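Local coordinates for glutathione peroxidase (Hypocrea jecorina, PDB 6VPD), which probably reduces hydroperoxides to alcohols with electrons from thioredoxin, as a thioredoxin-dependent member of the glutathione peroxidase family, at residues S45-K50 / P119-I124; K136-E141 / F158-D163. All coordinates share one frame; numbering follows the deposited sequence.

Interaction 1 of 2, residues S45-K50 / P119-I124; sequences SQYKGK and PVMGKI
Y47 reaches P119 and M121 with the hydroxyl end of its side chain alone. Y47 OH lies 3.9 Å from P119 CG and 4.3 Å from M121 CE, so the approach to the methionine methyl is the longer one. Both are plain van der Waals approaches, and no hydrogen bond joins the two segments. CB of Y47 points toward 119-124, and with CG anti to the carbonyl carbon (chi1 -63°) the hydroxyl comes up to both residues. The backbones stay far apart, with CA of Y47 and CA of P119 separated by 12.0 Å. The closer packing is on the phenol itself. CG of the neighbouring Q46 sits 3.6 Å above the plane of the Y47 ring, over its centre. In this thioredoxin-like fold the two loops meet beside strand 85-92, where V86 touches Y47. M121 is buried and touches L88 and F90. P119 and Y47 are partly exposed, and their side chains run alongside one another in opposing directions. Behind Y47 the chain makes a type II turn from Y47 to K50, with K50 N bonded to Y47 O at 3.1 Å. G49 has a positive phi in this turn, which favours glycine.

Interaction 2 of 2, residues K136-E141 / F158-D163; sequences KWLKKE and FLIGRD
In F158 the first torsion (chi1 -58°) sets CG anti to the carbonyl carbon and lays the ring against CB of L138. The same setting in L138 carries its methyls to the ring and to I160. L138 CB lies over one face of the F158 ring, 3.9 Å from the ring centroid and 16° off the normal, a CH-pi contact displaced toward the rim. Over the same face, L138 CD1 packs on the other half of the ring, 3.8 Å from F158 CD1. The backbone carbonyl also comes near, with L138 O 3.4 Å from F158 CE2, but makes no hydrogen bond there. The second methyl turns to the next inward-facing residue of the strand: L138 CD2 is 3.8 Å from I160 CD1. L138 thus fills the angle between two strand residues, with L159 between them pointing away. The aliphatic part of K139 comes near the ring more loosely, K139 CG being 4.4 Å from F158 CZ. Its NZ goes instead to the carbonyl oxygen of V126. Cutting F158 back to alanine removes the ring, and L138 CB and CD1 would probably be left facing a gap. V54 and V166, from the strands flanking 157-160, also touch L138. The axes of helix 136-141 and strand 158-160 lie at 94° and approach to 10.5 Å. This is hydrophobic packing of a helix across the central sheet, within the core of a thioredoxin-like fold.

In the fold
Interaction 2 belongs to the core: all its touching residues are buried, and it seats a helix on a sheet. Interaction 1 is smaller and only partly buried. It joins two loops, one leading into strand 51-58 and the other following strand 85-92. Neither contact has a hydrogen bond across its segments. Interaction 1 relies on a phenol oxygen near a proline and a methionine, whereas interaction 2 uses an aromatic face and branched aliphatic chains. Strand 157-160 is one partner of interaction 2, while strand 85-92 of the same sheet lies beside interaction 1. They also touch directly: G49 O and R162 NH1 are 3.0 Å apart, a probable hydrogen bond between the 47-50 turn and the loop after strand 157-160.

Interaction 1 of 2, residues S45-K50 / P119-I124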
ATOM      1  N   SER A  45     -12.023 -27.605   1.612  1.00 47.30           N
ATOM      2  CA  SER A  45     -13.018 -28.235   0.756  1.00 45.15           C
ATOM      3  C   SER A  45     -14.436 -28.044   1.289  1.00 44.12           C
ATOM      4  O   SER A  45     -15.395 -28.160   0.522  1.00 43.19           O
ATOM      5  CB  SER A  45     -12.726 -29.718   0.634  1.00 45.36           C
ATOM      6  OG  SER A  45     -12.962 -30.336   1.897  1.00 51.12           O
ATOM      7  N   GLN A  46     -14.595 -27.768   2.587  1.00 45.29           N
ATOM      8  CA  GLN A  46     -15.918 -27.464   3.123  1.00 41.91           C
ATOM      9  C   GLN A  46     -16.536 -26.247   2.452  1.00 46.03           C
ATOM     10  O   GLN A  46     -17.754 -26.055   2.548  1.00 44.04           O
ATOM     11  CB  GLN A  46     -15.848 -27.211   4.632  1.00 44.17           C
ATOM     12  CG  GLN A  46     -15.545 -25.752   4.989  1.00 47.85           C
ATOM     13  CD  GLN A  46     -15.591 -25.468   6.484  1.00 51.89           C
ATOM     14  OE1 GLN A  46     -14.839 -26.054   7.262  1.00 54.92           O
ATOM     15  NE2 GLN A  46     -16.472 -24.555   6.888  1.00 53.33           N
ATOM     16  N   TYR A  47     -15.724 -25.416   1.794  1.00 44.61           N
ATOM     17  CA  TYR A  47     -16.193 -24.261   1.043  1.00 43.55           C
ATOM     18  C   TYR A  47     -16.251 -24.511  -0.463  1.00 40.77           C
ATOM     19  O   TYR A  47     -16.449 -23.559  -1.228  1.00 36.91           O
ATOM     20  CB  TYR A  47     -15.297 -23.053   1.327  1.00 45.83           C
ATOM     21  CG  TYR A  47     -15.287 -22.583   2.769  1.00 46.11           C
ATOM     22  CD1 TYR A  47     -16.422 -22.026   3.334  1.00 49.98           C
ATOM     23  CD2 TYR A  47     -14.134 -22.655   3.549  1.00 45.55           C
ATOM     24  CE1 TYR A  47     -16.437 -21.574   4.647  1.00 49.52           C
ATOM     25  CE2 TYR A  47     -14.140 -22.204   4.885  1.00 50.71           C
ATOM     26  CZ  TYR A  47     -15.308 -21.663   5.418  1.00 51.77           C
ATOM     27  OH  TYR A  47     -15.369 -21.188   6.709  1.00 51.44           O
ATOM     28  N   LYS A  48     -16.085 -25.757  -0.909  1.00 37.67           N
ATOM     29  CA  LYS A  48     -16.005 -26.028  -2.341  1.00 37.47           C
ATOM     30  C   LYS A  48     -17.229 -25.477  -3.075  1.00 42.35           C
ATOM     31  O   LYS A  48     -18.350 -25.500  -2.559  1.00 41.92           O
ATOM     32  CB  LYS A  48     -15.868 -27.533  -2.575  1.00 41.58           C
ATOM     33  CG  LYS A  48     -15.656 -27.925  -4.032  1.00 49.83           C
ATOM     34  CD  LYS A  48     -15.321 -29.398  -4.184  1.00 48.56           C
ATOM     35  CE  LYS A  48     -13.907 -29.706  -3.714  1.00 54.31           C
ATOM     36  NZ  LYS A  48     -13.502 -31.135  -3.965  1.00 67.14           N
ATOM     37  N   GLY A  49     -17.008 -24.957  -4.280  1.00 37.82           N
ATOM     38  CA  GLY A  49     -18.105 -24.429  -5.067  1.00 35.95           C
ATOM     39  C   GLY A  49     -18.615 -23.071  -4.639  1.00 44.80           C
ATOM     40  O   GLY A  49     -19.644 -22.619  -5.166  1.00 41.93           O
ATOM     41  N   LYS A  50     -17.940 -22.408  -3.696  1.00 39.37           N
ATOM     42  CA  LYS A  50     -18.294 -21.071  -3.249  1.00 38.10           C
ATOM     43  C   LYS A  50     -17.227 -20.082  -3.695  1.00 40.32           C
ATOM     44  O   LYS A  50     -16.131 -20.456  -4.123  1.00 37.86           O
ATOM     45  CB  LYS A  50     -18.448 -21.011  -1.726  1.00 40.15           C
ATOM     46  CG  LYS A  50     -19.163 -22.197  -1.105  1.00 43.89           C
ATOM     47  CD  LYS A  50     -20.651 -22.160  -1.384  1.00 53.72           C
ATOM     48  CE  LYS A  50     -21.416 -23.050  -0.413  1.00 55.63           C
ATOM     49  NZ  LYS A  50     -21.270 -22.541   0.967  1.00 45.87           N
ATOM     50  N   PRO A 119     -15.236 -15.496   9.174  1.00 40.28           N
ATOM     51  CA  PRO A 119     -14.241 -16.314   9.881  1.00 38.84           C
ATOM     52  C   PRO A 119     -12.854 -15.685   9.823  1.00 46.53           C
ATOM     53  O   PRO A 119     -12.355 -15.320   8.752  1.00 45.55           O
ATOM     54  CB  PRO A 119     -14.280 -17.658   9.138  1.00 38.21           C
ATOM     55  CG  PRO A 119     -15.641 -17.683   8.455  1.00 44.46           C
ATOM     56  CD  PRO A 119     -15.960 -16.252   8.134  1.00 42.94           C
ATOM     57  N   VAL A 120     -12.225 -15.570  10.990  1.00 46.94           N
ATOM     58  CA  VAL A 120     -10.826 -15.174  11.102  1.00 49.65           C
ATOM     59  C   VAL A 120     -10.031 -16.381  11.590  1.00 50.17           C
ATOM     60  O   VAL A 120     -10.423 -17.046  12.556  1.00 49.49           O
ATOM     61  CB  VAL A 120     -10.658 -13.964  12.037  1.00 44.93           C
ATOM     62  CG1 VAL A 120      -9.234 -13.857  12.512  1.00 42.85           C
ATOM     63  CG2 VAL A 120     -11.083 -12.689  11.308  1.00 46.65           C
ATOM     64  N   MET A 121      -8.920 -16.667  10.920  1.00 46.09           N
ATOM     65  CA  MET A 121      -8.258 -17.956  11.030  1.00 48.39           C
ATOM     66  C   MET A 121      -7.027 -17.871  11.933  1.00 49.90           C
ATOM     67  O   MET A 121      -6.675 -16.816  12.473  1.00 50.03           O
ATOM     68  CB  MET A 121      -7.897 -18.471   9.630  1.00 44.28           C
ATOM     69  CG  MET A 121      -9.120 -18.747   8.759  1.00 43.62           C
ATOM     70  SD  MET A 121     -10.008 -20.211   9.339  1.00 57.66           S
ATOM     71  CE  MET A 121     -11.553 -20.118   8.447  1.00 49.69           C
ATOM     72  N   GLY A 122      -6.376 -19.015  12.106  1.00 48.08           N
ATOM     73  CA  GLY A 122      -5.132 -19.038  12.843  1.00 52.57           C
ATOM     74  C   GLY A 122      -4.099 -18.122  12.224  1.00 48.19           C
ATOM     75  O   GLY A 122      -4.188 -17.743  11.056  1.00 48.08           O
ATOM     76  N   LYS A 123      -3.119 -17.737  13.038  1.00 49.48           N
ATOM     77  CA  LYS A 123      -2.068 -16.848  12.560  1.00 48.29           C
ATOM     78  C   LYS A 123      -1.119 -17.624  11.658  1.00 50.12           C
ATOM     79  O   LYS A 123      -0.781 -18.778  11.937  1.00 46.73           O
ATOM     80  CB  LYS A 123      -1.302 -16.225  13.729  1.00 44.73           C
ATOM     81  CG  LYS A 123      -0.102 -15.371  13.312  1.00 52.49           C
ATOM     82  CD  LYS A 123       1.201 -15.912  13.945  1.00 63.98           C
ATOM     83  CE  LYS A 123       2.446 -15.693  13.042  1.00 62.04           C
ATOM     84  NZ  LYS A 123       3.751 -15.843  13.770  1.00 67.08           N
ATOM     85  N   ILE A 124      -0.704 -16.997  10.553  1.00 49.99           N
ATOM     86  CA  ILE A 124       0.202 -17.631   9.600  1.00 43.76           C
ATOM     87  C   ILE A 124       1.240 -16.628   9.104  1.00 46.16           C
ATOM     88  O   ILE A 124       1.145 -15.412   9.317  1.00 47.63           O
ATOM     89  CB  ILE A 124      -0.534 -18.235   8.388  1.00 43.12           C
ATOM     90  CG1 ILE A 124      -1.365 -17.173   7.692  1.00 37.31           C
ATOM     91  CG2 ILE A 124      -1.385 -19.453   8.775  1.00 46.36           C
ATOM     92  CD1 ILE A 124      -1.738 -17.613   6.340  1.00 41.80           C
TER

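Interaction 2 of 2, residues K136-E141 / F158-D163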
ATOM      1  N   LYS A 136       1.955 -19.837  -0.398  1.00 32.62           N
ATOM      2  CA  LYS A 136       2.895 -20.132  -1.472  1.00 32.81           C
ATOM      3  C   LYS A 136       2.154 -20.398  -2.781  1.00 36.35           C
ATOM      4  O   LYS A 136       2.556 -19.918  -3.848  1.00 36.25           O
ATOM      5  CB  LYS A 136       3.783 -21.310  -1.081  1.00 33.18           C
ATOM      6  CG  LYS A 136       4.797 -20.962   0.003  1.00 36.22           C
ATOM      7  CD  LYS A 136       5.794 -22.084   0.233  1.00 35.38           C
ATOM      8  CE  LYS A 136       6.649 -21.803   1.493  1.00 44.84           C
ATOM      9  NZ  LYS A 136       7.655 -22.874   1.755  1.00 48.34           N
ATOM     10  N   TRP A 137       1.028 -21.106  -2.708  1.00 31.81           N
ATOM     11  CA  TRP A 137       0.237 -21.368  -3.903  1.00 31.91           C
ATOM     12  C   TRP A 137      -0.441 -20.099  -4.422  1.00 34.60           C
ATOM     13  O   TRP A 137      -0.352 -19.790  -5.617  1.00 36.38           O
ATOM     14  CB  TRP A 137      -0.787 -22.459  -3.602  1.00 33.49           C
ATOM     15  CG  TRP A 137      -1.666 -22.816  -4.749  1.00 34.27           C
ATOM     16  CD1 TRP A 137      -1.366 -23.653  -5.791  1.00 31.04           C
ATOM     17  CD2 TRP A 137      -3.009 -22.367  -4.965  1.00 34.15           C
ATOM     18  NE1 TRP A 137      -2.442 -23.752  -6.634  1.00 41.14           N
ATOM     19  CE2 TRP A 137      -3.464 -22.970  -6.152  1.00 40.19           C
ATOM     20  CE3 TRP A 137      -3.877 -21.531  -4.259  1.00 30.96           C
ATOM     21  CZ2 TRP A 137      -4.744 -22.752  -6.653  1.00 32.78           C
ATOM     22  CZ3 TRP A 137      -5.132 -21.300  -4.767  1.00 31.02           C
ATOM     23  CH2 TRP A 137      -5.556 -21.907  -5.947  1.00 31.08           C
ATOM     24  N   LEU A 138      -1.136 -19.354  -3.540  1.00 30.09           N
ATOM     25  CA  LEU A 138      -1.808 -18.121  -3.960  1.00 32.98           C
ATOM     26  C   LEU A 138      -0.855 -17.165  -4.676  1.00 32.45           C
ATOM     27  O   LEU A 138      -1.232 -16.522  -5.658  1.00 28.47           O
ATOM     28  CB  LEU A 138      -2.431 -17.406  -2.753  1.00 30.49           C
ATOM     29  CG  LEU A 138      -3.706 -17.991  -2.136  1.00 34.08           C
ATOM     30  CD1 LEU A 138      -4.162 -17.151  -0.965  1.00 28.86           C
ATOM     31  CD2 LEU A 138      -4.825 -18.144  -3.141  1.00 28.61           C
ATOM     32  N   LYS A 139       0.388 -17.069  -4.203  1.00 35.30           N
ATOM     33  CA  LYS A 139       1.316 -16.074  -4.737  1.00 34.47           C
ATOM     34  C   LYS A 139       1.818 -16.457  -6.131  1.00 37.88           C
ATOM     35  O   LYS A 139       1.839 -15.609  -7.031  1.00 36.81           O
ATOM     36  CB  LYS A 139       2.466 -15.876  -3.743  1.00 33.23           C
ATOM     37  CG  LYS A 139       2.107 -14.918  -2.575  1.00 33.02           C
ATOM     38  CD  LYS A 139       2.749 -15.309  -1.249  1.00 33.33           C
ATOM     39  CE  LYS A 139       4.238 -15.140  -1.240  1.00 36.44           C
ATOM     40  NZ  LYS A 139       4.844 -15.977  -0.181  1.00 37.79           N
ATOM     41  N   LYS A 140       2.212 -17.726  -6.330  1.00 35.19           N
ATOM     42  CA  LYS A 140       2.554 -18.229  -7.661  1.00 35.58           C
ATOM     43  C   LYS A 140       1.379 -18.125  -8.616  1.00 37.14           C
ATOM     44  O   LYS A 140       1.546 -17.737  -9.777  1.00 38.44           O
ATOM     45  CB  LYS A 140       2.996 -19.697  -7.592  1.00 43.53           C
ATOM     46  CG  LYS A 140       4.326 -19.945  -6.897  1.00 49.74           C
ATOM     47  CD  LYS A 140       5.481 -19.406  -7.717  1.00 56.95           C
ATOM     48  CE  LYS A 140       6.800 -19.570  -6.995  1.00 59.04           C
ATOM     49  NZ  LYS A 140       7.893 -18.832  -7.682  1.00 64.22           N
ATOM     50  N   GLU A 141       0.181 -18.500  -8.156  1.00 40.22           N
ATOM     51  CA  GLU A 141      -0.980 -18.560  -9.046  1.00 38.08           C
ATOM     52  C   GLU A 141      -1.414 -17.187  -9.535  1.00 37.12           C
ATOM     53  O   GLU A 141      -2.002 -17.073 -10.615  1.00 40.08           O
ATOM     54  CB  GLU A 141      -2.138 -19.253  -8.345  1.00 29.85           C
ATOM     55  CG  GLU A 141      -1.929 -20.754  -8.266  1.00 38.41           C
ATOM     56  CD  GLU A 141      -1.778 -21.397  -9.650  1.00 45.15           C
ATOM     57  OE1 GLU A 141      -0.773 -22.111  -9.880  1.00 54.49           O
ATOM     58  OE2 GLU A 141      -2.665 -21.175 -10.514  1.00 45.77           O
ATOM     59  N   PHE A 158      -7.029 -11.941  -2.178  1.00 32.45           N
ATOM     60  CA  PHE A 158      -7.161 -12.866  -3.306  1.00 30.20           C
ATOM     61  C   PHE A 158      -8.600 -13.352  -3.410  1.00 29.44           C
ATOM     62  O   PHE A 158      -9.219 -13.696  -2.402  1.00 33.73           O
ATOM     63  CB  PHE A 158      -6.290 -14.102  -3.177  1.00 27.68           C
ATOM     64  CG  PHE A 158      -4.830 -13.828  -3.046  1.00 31.16           C
ATOM     65  CD1 PHE A 158      -4.287 -13.437  -1.831  1.00 26.34           C
ATOM     66  CD2 PHE A 158      -3.970 -14.056  -4.127  1.00 31.63           C
ATOM     67  CE1 PHE A 158      -2.911 -13.233  -1.702  1.00 27.37           C
ATOM     68  CE2 PHE A 158      -2.593 -13.849  -4.009  1.00 28.48           C
ATOM     69  CZ  PHE A 158      -2.067 -13.428  -2.797  1.00 28.79           C
ATOM     70  N   LEU A 159      -9.114 -13.424  -4.633  1.00 31.37           N
ATOM     71  CA  LEU A 159     -10.475 -13.864  -4.894  1.00 31.69           C
ATOM     72  C   LEU A 159     -10.447 -15.262  -5.518  1.00 34.44           C
ATOM     73  O   LEU A 159      -9.818 -15.460  -6.562  1.00 31.62           O
ATOM     74  CB  LEU A 159     -11.177 -12.866  -5.807  1.00 30.97           C
ATOM     75  CG  LEU A 159     -12.629 -13.168  -6.153  1.00 34.00           C
ATOM     76  CD1 LEU A 159     -13.441 -13.242  -4.875  1.00 35.76           C
ATOM     77  CD2 LEU A 159     -13.178 -12.110  -7.125  1.00 33.05           C
ATOM     78  N   ILE A 160     -11.133 -16.218  -4.875  1.00 32.05           N
ATOM     79  CA  ILE A 160     -11.223 -17.598  -5.339  1.00 34.16           C
ATOM     80  C   ILE A 160     -12.578 -17.806  -6.006  1.00 36.89           C
ATOM     81  O   ILE A 160     -13.624 -17.651  -5.361  1.00 36.86           O
ATOM     82  CB  ILE A 160     -11.051 -18.613  -4.192  1.00 33.34           C
ATOM     83  CG1 ILE A 160      -9.834 -18.320  -3.284  1.00 28.05           C
ATOM     84  CG2 ILE A 160     -10.980 -20.004  -4.787  1.00 30.65           C
ATOM     85  CD1 ILE A 160      -8.523 -18.191  -3.976  1.00 26.78           C
ATOM     86  N   GLY A 161     -12.569 -18.210  -7.283  1.00 36.02           N
ATOM     87  CA  GLY A 161     -13.800 -18.556  -7.962  1.00 35.14           C
ATOM     88  C   GLY A 161     -14.338 -19.905  -7.510  1.00 34.50           C
ATOM     89  O   GLY A 161     -13.669 -20.678  -6.826  1.00 35.40           O
ATOM     90  N   ARG A 162     -15.585 -20.188  -7.904  1.00 37.93           N
ATOM     91  CA  ARG A 162     -16.258 -21.401  -7.435  1.00 41.88           C
ATOM     92  C   ARG A 162     -15.472 -22.659  -7.792  1.00 39.15           C
ATOM     93  O   ARG A 162     -15.570 -23.670  -7.087  1.00 37.87           O
ATOM     94  CB  ARG A 162     -17.671 -21.491  -8.015  1.00 37.80           C
ATOM     95  CG  ARG A 162     -18.625 -20.385  -7.597  1.00 37.81           C
ATOM     96  CD  ARG A 162     -20.039 -20.818  -7.975  1.00 34.72           C
ATOM     97  NE  ARG A 162     -21.061 -19.802  -7.748  1.00 41.91           N
ATOM     98  CZ  ARG A 162     -21.917 -19.805  -6.719  1.00 47.60           C
ATOM     99  NH1 ARG A 162     -21.867 -20.767  -5.799  1.00 46.44           N
ATOM    100  NH2 ARG A 162     -22.837 -18.849  -6.607  1.00 41.65           N
ATOM    101  N   ASP A 163     -14.675 -22.607  -8.864  1.00 35.30           N
ATOM    102  CA  ASP A 163     -13.824 -23.713  -9.287  1.00 38.42           C
ATOM    103  C   ASP A 163     -12.496 -23.787  -8.543  1.00 39.96           C
ATOM    104  O   ASP A 163     -11.732 -24.732  -8.785  1.00 39.22           O
ATOM    105  CB  ASP A 163     -13.532 -23.608 -10.784  1.00 38.56           C
ATOM    106  CG  ASP A 163     -12.845 -22.300 -11.151  1.00 47.30           C
ATOM    107  OD1 ASP A 163     -12.976 -21.302 -10.383  1.00 46.37           O
ATOM    108  OD2 ASP A 163     -12.181 -22.266 -12.213  1.00 52.92           O
TER